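PDB 5LHF: N-(5'-phosphoribosyl)anthranilate isomerase, which catalyses the isomerisation of N-(5-phospho-beta-D-ribosyl)anthranilate to 1-(2-carboxyphenylamino)-1-deoxy-D-ribulose 5-phosphate, the third step from chorismate to tryptophan. Local coordinates for residues Asp15-Val20 and Glu49-Pro54; Glu77-His82 and Tyr97-Met102; Glu116-Leu121 and Tyr147-Ile152. All coordinates share one frame; numbering follows the deposited sequence.

Interaction 1 (Asp15-Val20 and Glu49-Pro54); sequences DELRLV and EMAEIP
Arg18 reaches across from helix 14-20 to the backbone of Met50, where helix 41-50 ends and the TIM-barrel chain turns toward strand 55-59. The polar part rests on one carbonyl. Arg18 NH1 donates to Met50 O at 2.8 Å with an N-H...O angle of 145°, approaching from above the carbonyl plane, 44° out of it, while NH2 adds a weak bond at 3.3 Å. A bend at chi2 (-56°) folds the side chain toward the neighbouring segment. A carbonyl at a helix end lacks the amide one turn on, so an arginine, which can turn two N-H-bearing nitrogens to one oxygen, suits the place. A water accepts from Arg18 NH2 and donates to both Met50 O and Glu52 OE1.

The charged part is looser. Glu52 OE1 lies 4.0 Å from Arg18 NH1, well out of the guanidinium plane, so only the charges attract; Glu21 gives the same nitrogen a second acidic partner.

The apolar part lies on the buried side, where Leu17 and Val20 also touch Thr27 of strand 26-30. Ala51, whose small side chain leaves its backbone open, is touched by both methyls of Leu17: CD1 stands 4.1 Å from Ala51 CB. Farther along, Val20 CG1 and Ile53 CD1 meet loosely, at 4.5 Å. The closest apolar approach is to the backbone, Leu17 CD2 lying 3.8 Å from Ala51 CA.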
loop_
_atom_site.group_PDB
_atom_site.type_symbol
_atom_site.label_atom_id
_atom_site.label_comp_id
_atom_site.label_asym_id
_atom_site.label_seq_id
_atom_site.Cartn_x
_atom_site.Cartn_y
_atom_site.Cartn_z
ATOM N N ASP A 15 -19.934 1.528 3.722
ATOM C CA ASP A 15 -20.106 2.805 3.034
ATOM C C ASP A 15 -18.794 3.289 2.430
ATOM O O ASP A 15 -18.766 3.744 1.279
ATOM C CB ASP A 15 -20.664 3.852 3.990
ATOM C CG ASP A 15 -22.102 3.588 4.361
ATOM O OD1 ASP A 15 -22.484 3.954 5.490
ATOM O OD2 ASP A 15 -22.846 3.025 3.525
ATOM N N GLU A 16 -17.699 3.198 3.186
ATOM C CA GLU A 16 -16.396 3.596 2.649
ATOM C C GLU A 16 -15.966 2.686 1.503
ATOM O O GLU A 16 -15.425 3.156 0.493
ATOM C CB GLU A 16 -15.348 3.565 3.761
ATOM C CG GLU A 16 -15.483 4.683 4.749
ATOM C CD GLU A 16 -14.306 4.762 5.675
ATOM O OE1 GLU A 16 -13.787 3.696 6.085
ATOM O OE2 GLU A 16 -13.880 5.894 5.976
ATOM N N LEU A 17 -16.196 1.376 1.646
ATOM C CA LEU A 17 -15.863 0.441 0.576
ATOM C C LEU A 17 -16.580 0.795 -0.722
ATOM O O LEU A 17 -15.947 0.946 -1.766
ATOM C CB LEU A 17 -16.208 -0.986 0.991
ATOM C CG LEU A 17 -16.005 -2.050 -0.090
ATOM C CD1 LEU A 17 -14.534 -2.192 -0.475
ATOM C CD2 LEU A 17 -16.525 -3.358 0.409
ATOM N N ARG A 18 -17.914 0.907 -0.681
ATOM C CA ARG A 18 -18.665 1.189 -1.901
ATOM C C ARG A 18 -18.237 2.510 -2.548
ATOM O O ARG A 18 -18.263 2.640 -3.781
ATOM C CB ARG A 18 -20.161 1.209 -1.595
ATOM C CG ARG A 18 -20.709 -0.139 -1.157
ATOM C CD ARG A 18 -20.406 -1.214 -2.188
ATOM N NE ARG A 18 -21.124 -2.460 -1.910
ATOM C CZ ARG A 18 -20.663 -3.672 -2.217
ATOM N NH1 ARG A 18 -19.470 -3.804 -2.785
ATOM N NH2 ARG A 18 -21.382 -4.755 -1.933
ATOM N N LEU A 19 -17.875 3.510 -1.738
ATOM C CA LEU A 19 -17.395 4.772 -2.286
ATOM C C LEU A 19 -16.082 4.580 -3.028
ATOM O O LEU A 19 -15.953 4.959 -4.196
ATOM C CB LEU A 19 -17.227 5.804 -1.168
ATOM C CG LEU A 19 -16.536 7.103 -1.582
ATOM C CD1 LEU A 19 -17.356 7.722 -2.735
ATOM C CD2 LEU A 19 -16.392 8.066 -0.384
ATOM N N VAL A 20 -15.102 3.963 -2.365
ATOM C CA VAL A 20 -13.792 3.727 -2.968
ATOM C C VAL A 20 -13.907 2.905 -4.247
ATOM O O VAL A 20 -13.122 3.090 -5.185
ATOM C CB VAL A 20 -12.882 3.054 -1.921
ATOM C CG1 VAL A 20 -11.674 2.401 -2.564
ATOM C CG2 VAL A 20 -12.467 4.077 -0.883
ATOM N N GLU A 49 -15.752 -9.981 1.700
ATOM C CA GLU A 49 -16.753 -10.762 0.980
ATOM C C GLU A 49 -17.570 -9.884 0.040
ATOM O O GLU A 49 -17.916 -10.313 -1.065
ATOM C CB GLU A 49 -17.672 -11.479 1.966
ATOM C CG GLU A 49 -18.836 -12.224 1.322
ATOM C CD GLU A 49 -19.815 -12.766 2.348
ATOM O OE1 GLU A 49 -19.863 -12.225 3.476
ATOM O OE2 GLU A 49 -20.545 -13.728 2.027
ATOM N N MET A 50 -17.868 -8.650 0.446
ATOM C CA MET A 50 -18.694 -7.787 -0.386
ATOM C C MET A 50 -17.904 -6.961 -1.396
ATOM O O MET A 50 -18.513 -6.406 -2.321
ATOM C CB MET A 50 -19.533 -6.870 0.503
ATOM C CG MET A 50 -20.483 -7.645 1.399
ATOM S SD MET A 50 -21.618 -8.710 0.473
ATOM C CE MET A 50 -23.072 -7.667 0.407
ATOM N N ALA A 51 -16.571 -6.909 -1.294
ATOM C CA ALA A 51 -15.790 -6.073 -2.201
ATOM C C ALA A 51 -15.922 -6.515 -3.659
ATOM O O ALA A 51 -15.955 -7.711 -3.972
ATOM C CB ALA A 51 -14.315 -6.067 -1.789
ATOM N N GLU A 52 -15.999 -5.536 -4.560
ATOM C CA GLU A 52 -16.065 -5.816 -5.987
ATOM C C GLU A 52 -14.786 -5.437 -6.733
ATOM O O GLU A 52 -14.727 -5.614 -7.953
ATOM C CB GLU A 52 -17.296 -5.113 -6.594
ATOM C CG GLU A 52 -18.596 -5.717 -6.062
ATOM C CD GLU A 52 -19.847 -4.980 -6.513
ATOM O OE1 GLU A 52 -20.959 -5.411 -6.113
ATOM O OE2 GLU A 52 -19.721 -3.973 -7.247
ATOM N N ILE A 53 -13.770 -4.928 -6.038
ATOM C CA ILE A 53 -12.406 -4.776 -6.562
ATOM C C ILE A 53 -11.447 -5.538 -5.647
ATOM O O ILE A 53 -11.830 -5.914 -4.529
ATOM C CB ILE A 53 -11.987 -3.296 -6.661
ATOM C CG1 ILE A 53 -11.835 -2.690 -5.264
ATOM C CG2 ILE A 53 -12.968 -2.498 -7.537
ATOM C CD1 ILE A 53 -11.507 -1.186 -5.272
ATOM N N PRO A 54 -10.199 -5.776 -6.054
ATOM C CA PRO A 54 -9.248 -6.419 -5.139
ATOM C C PRO A 54 -9.148 -5.652 -3.828
ATOM O O PRO A 54 -9.038 -4.423 -3.814
ATOM C CB PRO A 54 -7.932 -6.385 -5.923
ATOM C CG PRO A 54 -8.360 -6.451 -7.342
ATOM C CD PRO A 54 -9.638 -5.634 -7.414
HETATM O O HOH W 1 -20.880 -7.425 -3.645
#

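Interaction 2 (Glu77-His82 and Tyr97-Met102); sequences EYIQVH and YGVSVM
Glu77 O is approached by three groups: Ser100 N donates to it at 2.9 Å, the CA-H of Val99 adds a contact, and a water 3.0 Å from Glu77 O, near Ser100 OG too, can donate, though it has more acceptors in reach than protons. This carbonyl opens a parallel ladder pairing Tyr78 with Ser100, Ile79 with Val101 and Gln80 with Met102. Ile79 uses both its backbone groups, giving N-H to Ser100 O and taking Met102 N on its O, the latter at 171°, almost straight; Val81 N to Met102 O carries the run on toward Ala104, which Val81 also bonds.

On one face the Tyr78 ring leans obliquely against Ser100, its CD1 3.6 Å from Ser100 CB. A serine leaves room for that ring and still offers a hydroxyl to the water. Were this tyrosine an alanine, Ser100 CB would probably lose its cover and Tyr56 the ring it meets. Farther along, Gln80 and Met102 run side by side; Gln80 OE1, which accepts from Lys7 NZ, lies 3.7 Å from Met102 CE.

On the other face, with CG1 between the backbone N and the carbonyl carbon (chi1 65°), Ile79 brings CD1 within 3.8 Å of Val99 CG2.

Strands 78-81 and 100-106 belong to one beta-alpha-beta unit: Ile79, Val99 and Val101 pack outward on its helix 87-97, whereas Gln80 and Met102 face Leu134 of strand 132-136 inside the barrel.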
loop_
_atom_site.group_PDB
_atom_site.type_symbol
_atom_site.label_atom_id
_atom_site.label_comp_id
_atom_site.label_asym_id
_atom_site.label_seq_id
_atom_site.Cartn_x
_atom_site.Cartn_y
_atom_site.Cartn_z
ATOM N N GLU A 77 -7.844 -12.814 -0.466
ATOM C CA GLU A 77 -7.171 -13.214 -1.690
ATOM C C GLU A 77 -5.884 -12.429 -1.912
ATOM O O GLU A 77 -4.988 -12.883 -2.639
ATOM C CB GLU A 77 -8.157 -12.957 -2.840
ATOM C CG GLU A 77 -9.380 -13.865 -2.840
ATOM C CD GLU A 77 -9.039 -15.211 -3.408
ATOM O OE1 GLU A 77 -9.781 -16.200 -3.143
ATOM O OE2 GLU A 77 -8.009 -15.290 -4.133
ATOM N N TYR A 78 -5.817 -11.230 -1.338
ATOM C CA TYR A 78 -4.704 -10.296 -1.453
ATOM C C TYR A 78 -4.248 -9.922 -0.058
ATOM O O TYR A 78 -5.081 -9.678 0.815
ATOM C CB TYR A 78 -5.119 -9.013 -2.183
ATOM C CG TYR A 78 -5.510 -9.253 -3.617
ATOM C CD1 TYR A 78 -4.569 -9.137 -4.642
ATOM C CD2 TYR A 78 -6.814 -9.597 -3.952
ATOM C CE1 TYR A 78 -4.920 -9.362 -5.958
ATOM C CE2 TYR A 78 -7.172 -9.822 -5.259
ATOM C CZ TYR A 78 -6.221 -9.707 -6.256
ATOM O OH TYR A 78 -6.583 -9.935 -7.564
ATOM N N ILE A 79 -2.934 -9.857 0.156
ATOM C CA ILE A 79 -2.412 -9.411 1.439
ATOM C C ILE A 79 -1.325 -8.379 1.197
ATOM O O ILE A 79 -0.590 -8.429 0.203
ATOM C CB ILE A 79 -1.873 -10.579 2.315
ATOM C CG1 ILE A 79 -0.653 -11.253 1.687
ATOM C CG2 ILE A 79 -2.974 -11.611 2.569
ATOM C CD1 ILE A 79 -0.024 -12.328 2.593
ATOM N N GLN A 80 -1.253 -7.416 2.105
ATOM C CA GLN A 80 -0.214 -6.391 2.077
ATOM C C GLN A 80 0.610 -6.576 3.340
ATOM O O GLN A 80 0.122 -6.338 4.449
ATOM C CB GLN A 80 -0.805 -4.990 1.989
ATOM C CG GLN A 80 0.215 -3.859 2.180
ATOM C CD GLN A 80 -0.326 -2.524 1.685
ATOM O OE1 GLN A 80 -1.151 -2.470 0.777
ATOM N NE2 GLN A 80 0.071 -1.455 2.342
ATOM N N VAL A 81 1.852 -7.005 3.164
ATOM C CA VAL A 81 2.738 -7.322 4.279
ATOM C C VAL A 81 3.559 -6.075 4.585
ATOM O O VAL A 81 4.450 -5.696 3.814
ATOM C CB VAL A 81 3.624 -8.526 3.947
ATOM C CG1 VAL A 81 4.639 -8.794 5.054
ATOM C CG2 VAL A 81 2.761 -9.747 3.726
ATOM N N HIS A 82 3.225 -5.419 5.694
ATOM C CA HIS A 82 3.879 -4.217 6.205
ATOM C C HIS A 82 4.884 -4.559 7.289
ATOM O O HIS A 82 4.904 -3.932 8.352
ATOM C CB HIS A 82 2.837 -3.244 6.748
ATOM C CG HIS A 82 2.556 -2.084 5.850
ATOM N ND1 HIS A 82 3.392 -0.993 5.764
ATOM C CD2 HIS A 82 1.526 -1.835 5.011
ATOM C CE1 HIS A 82 2.898 -0.129 4.898
ATOM N NE2 HIS A 82 1.764 -0.616 4.429
ATOM N N TYR A 97 -2.081 -20.859 0.955
ATOM C CA TYR A 97 -3.359 -20.176 0.972
ATOM C C TYR A 97 -3.708 -19.503 -0.347
ATOM O O TYR A 97 -4.853 -19.081 -0.511
ATOM C CB TYR A 97 -3.400 -19.151 2.118
ATOM C CG TYR A 97 -3.336 -19.828 3.470
ATOM C CD1 TYR A 97 -2.134 -19.952 4.152
ATOM C CD2 TYR A 97 -4.472 -20.392 4.036
ATOM C CE1 TYR A 97 -2.072 -20.592 5.379
ATOM C CE2 TYR A 97 -4.423 -21.032 5.264
ATOM C CZ TYR A 97 -3.218 -21.134 5.931
ATOM O OH TYR A 97 -3.164 -21.775 7.154
ATOM N N GLY A 98 -2.789 -19.444 -1.304
ATOM C CA GLY A 98 -3.125 -18.930 -2.617
ATOM C C GLY A 98 -3.409 -17.447 -2.615
ATOM O O GLY A 98 -4.333 -17.000 -3.298
ATOM N N VAL A 99 -2.635 -16.674 -1.880
ATOM C CA VAL A 99 -2.826 -15.228 -1.821
ATOM C C VAL A 99 -1.825 -14.533 -2.736
ATOM O O VAL A 99 -0.726 -15.035 -2.998
ATOM C CB VAL A 99 -2.725 -14.713 -0.366
ATOM C CG1 VAL A 99 -3.841 -15.307 0.497
ATOM C CG2 VAL A 99 -1.353 -14.992 0.239
ATOM N N SER A 100 -2.221 -13.366 -3.254
ATOM C CA SER A 100 -1.309 -12.468 -3.956
ATOM C C SER A 100 -0.755 -11.491 -2.938
ATOM O O SER A 100 -1.472 -11.082 -2.023
ATOM C CB SER A 100 -2.027 -11.701 -5.071
ATOM O OG SER A 100 -2.785 -12.593 -5.865
ATOM N N VAL A 101 0.515 -11.116 -3.083
ATOM C CA VAL A 101 1.196 -10.344 -2.051
ATOM C C VAL A 101 1.672 -9.010 -2.604
ATOM O O VAL A 101 2.298 -8.953 -3.673
ATOM C CB VAL A 101 2.378 -11.115 -1.440
ATOM C CG1 VAL A 101 3.010 -10.285 -0.324
ATOM C CG2 VAL A 101 1.907 -12.466 -0.921
ATOM N N MET A 102 1.381 -7.941 -1.864
ATOM C CA MET A 102 2.061 -6.662 -2.022
ATOM C C MET A 102 2.923 -6.474 -0.782
ATOM O O MET A 102 2.420 -6.535 0.343
ATOM C CB MET A 102 1.069 -5.510 -2.210
ATOM C CG MET A 102 1.703 -4.086 -2.231
ATOM S SD MET A 102 0.931 -2.887 -3.361
ATOM C CE MET A 102 -0.780 -2.980 -2.832
HETATM O O HOH W 2 -4.990 -14.292 -5.299
#

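Interaction 3 (Glu116-Leu121 and Tyr147-Ile152); sequences EDAERL and YRVSAI
Val149 is the bump that fits helix 143-156 against helix 114-126. Its two methyls part over the surface of the other helix: CG1 drops onto the backbone at Ala118, 3.8 Å from Ala118 CA, and CG2 presses on Asp117 CB at 3.7 Å. With CG1 trans to its own backbone N (chi1 173°), the valine spreads both branches across the groove. Leu121 CD2 borders the hollow, 4.2 Å from Val149 CG1, and Pro114 completes it, so the knob sits over the diamond of Pro114, Asp117, Ala118 and Leu121, in the manner of knobs-into-holes packing.

The hollow is deep because Ala118 has no more than a methyl; its CA and that of Val149 are only 5.0 Å apart. That methyl is itself a small bump, received by Ile152, whose CG2 is 3.9 Å from Ala118 CB and whose CB and CD1 also touch it. Asp117 lends just its CB here, while its OD2 accepts the backbone N-H of Ser111.

The axes of segments 116-121 and 147-152 approach to 8.6 Å and cross at -50°. The contact joins two successive helices of the outer layer of the TIM barrel, those that follow strands 100-106 and 132-136.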
loop_
_atom_site.group_PDB
_atom_site.type_symbol
_atom_site.label_atom_id
_atom_site.label_comp_id
_atom_site.label_asym_id
_atom_site.label_seq_id
_atom_site.Cartn_x
_atom_site.Cartn_y
_atom_site.Cartn_z
ATOM N N GLU A 116 22.798 5.702 -2.680
ATOM C CA GLU A 116 23.273 4.638 -1.804
ATOM C C GLU A 116 22.127 4.006 -1.029
ATOM O O GLU A 116 22.087 2.782 -0.866
ATOM C CB GLU A 116 24.341 5.175 -0.856
ATOM C CG GLU A 116 25.477 5.864 -1.586
ATOM C CD GLU A 116 26.678 6.098 -0.706
ATOM O OE1 GLU A 116 27.788 6.285 -1.258
ATOM O OE2 GLU A 116 26.515 6.091 0.533
ATOM N N ASP A 117 21.192 4.826 -0.547
ATOM C CA ASP A 117 19.966 4.280 0.020
ATOM C C ASP A 117 19.204 3.464 -1.018
ATOM O O ASP A 117 18.640 2.408 -0.699
ATOM C CB ASP A 117 19.102 5.411 0.581
ATOM C CG ASP A 117 19.543 5.843 1.973
ATOM O OD1 ASP A 117 19.932 4.964 2.773
ATOM O OD2 ASP A 117 19.501 7.056 2.268
ATOM N N ALA A 118 19.210 3.919 -2.276
ATOM C CA ALA A 118 18.560 3.162 -3.343
ATOM C C ALA A 118 19.216 1.797 -3.546
ATOM O O ALA A 118 18.518 0.794 -3.736
ATOM C CB ALA A 118 18.567 3.964 -4.647
ATOM N N GLU A 119 20.556 1.735 -3.522
ATOM C CA GLU A 119 21.240 0.452 -3.694
ATOM C C GLU A 119 20.872 -0.528 -2.590
ATOM O O GLU A 119 20.634 -1.714 -2.847
ATOM C CB GLU A 119 22.759 0.647 -3.714
ATOM C CG GLU A 119 23.333 1.012 -5.068
ATOM C CD GLU A 119 24.854 1.065 -5.057
ATOM O OE1 GLU A 119 25.435 1.611 -6.018
ATOM O OE2 GLU A 119 25.463 0.562 -4.088
ATOM N N ARG A 120 20.856 -0.055 -1.347
ATOM C CA ARG A 120 20.457 -0.905 -0.236
ATOM C C ARG A 120 19.015 -1.378 -0.398
ATOM O O ARG A 120 18.691 -2.531 -0.092
ATOM C CB ARG A 120 20.637 -0.133 1.070
ATOM C CG ARG A 120 20.221 -0.858 2.339
ATOM C CD ARG A 120 20.560 -0.007 3.554
ATOM N NE ARG A 120 21.624 0.951 3.250
ATOM C CZ ARG A 120 21.440 2.265 3.144
ATOM N NH1 ARG A 120 20.230 2.776 3.326
ATOM N NH2 ARG A 120 22.462 3.062 2.854
ATOM N N LEU A 121 18.134 -0.509 -0.897
ATOM C CA LEU A 121 16.729 -0.895 -0.980
ATOM C C LEU A 121 16.519 -1.954 -2.052
ATOM O O LEU A 121 15.730 -2.884 -1.862
ATOM C CB LEU A 121 15.856 0.331 -1.250
ATOM C CG LEU A 121 14.340 0.103 -1.197
ATOM C CD1 LEU A 121 13.957 -0.773 -0.002
ATOM C CD2 LEU A 121 13.605 1.447 -1.160
ATOM N N TYR A 147 11.789 10.615 -2.130
ATOM C CA TYR A 147 11.388 10.609 -3.538
ATOM C C TYR A 147 12.569 10.296 -4.457
ATOM O O TYR A 147 12.419 9.578 -5.453
ATOM C CB TYR A 147 10.778 11.957 -3.930
ATOM C CG TYR A 147 9.388 12.264 -3.399
ATOM C CD1 TYR A 147 8.606 11.298 -2.774
ATOM C CD2 TYR A 147 8.862 13.544 -3.527
ATOM C CE1 TYR A 147 7.328 11.614 -2.294
ATOM C CE2 TYR A 147 7.595 13.862 -3.054
ATOM C CZ TYR A 147 6.838 12.907 -2.442
ATOM O OH TYR A 147 5.586 13.258 -1.987
ATOM N N ARG A 148 13.748 10.844 -4.157
ATOM C CA ARG A 148 14.906 10.579 -5.010
ATOM C C ARG A 148 15.287 9.107 -4.989
ATOM O O ARG A 148 15.665 8.540 -6.023
ATOM C CB ARG A 148 16.097 11.428 -4.571
ATOM C CG ARG A 148 15.915 12.891 -4.804
ATOM C CD ARG A 148 16.926 13.672 -4.003
ATOM N NE ARG A 148 16.472 15.024 -3.712
ATOM C CZ ARG A 148 16.493 16.024 -4.582
ATOM N NH1 ARG A 148 16.941 15.832 -5.809
ATOM N NH2 ARG A 148 16.064 17.216 -4.221
ATOM N N VAL A 149 15.216 8.476 -3.814
ATOM C CA VAL A 149 15.452 7.040 -3.728
ATOM C C VAL A 149 14.402 6.288 -4.533
ATOM O O VAL A 149 14.724 5.407 -5.341
ATOM C CB VAL A 149 15.456 6.586 -2.257
ATOM C CG1 VAL A 149 15.537 5.060 -2.168
ATOM C CG2 VAL A 149 16.602 7.247 -1.493
ATOM N N SER A 150 13.126 6.632 -4.324
ATOM C CA SER A 150 12.042 5.892 -4.955
ATOM C C SER A 150 12.108 6.010 -6.468
ATOM O O SER A 150 11.794 5.050 -7.189
ATOM C CB SER A 150 10.695 6.394 -4.429
ATOM O OG SER A 150 10.632 6.246 -3.018
ATOM N N ALA A 151 12.516 7.181 -6.971
ATOM C CA ALA A 151 12.609 7.359 -8.414
ATOM C C ALA A 151 13.606 6.386 -9.030
ATOM O O ALA A 151 13.383 5.885 -10.139
ATOM C CB ALA A 151 12.985 8.804 -8.745
ATOM N N ILE A 152 14.692 6.079 -8.320
ATOM C CA ILE A 152 15.642 5.094 -8.828
ATOM C C ILE A 152 15.030 3.696 -8.811
ATOM O O ILE A 152 15.176 2.928 -9.771
ATOM C CB ILE A 152 16.955 5.158 -8.026
ATOM C CG1 ILE A 152 17.637 6.516 -8.236
ATOM C CG2 ILE A 152 17.881 4.025 -8.440
ATOM C CD1 ILE A 152 18.836 6.773 -7.311
#

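Overall arrangement
The contacts follow one another along the chain and around one eight-stranded parallel barrel. Interaction 1 joins the helix after the first strand to the chain entering the third; interaction 2 pairs the fourth and fifth strands; interaction 3 packs the helices after the fifth and sixth. Interactions 1 and 2, with centres about 17 Å apart, touch where Pro54 CB meets Tyr78 CE2 at 3.6 Å. Strand 100-106 leads on to helix 114-126 of interaction 3, centred about 24 Å from the centre of interaction 2. Interactions 1 and 3, their centres about 34 Å apart, lie on opposite sides of the chain's centre. One contact thus lies in the strand wall and two in the surrounding layer of a single closed (beta-alpha)8 domain.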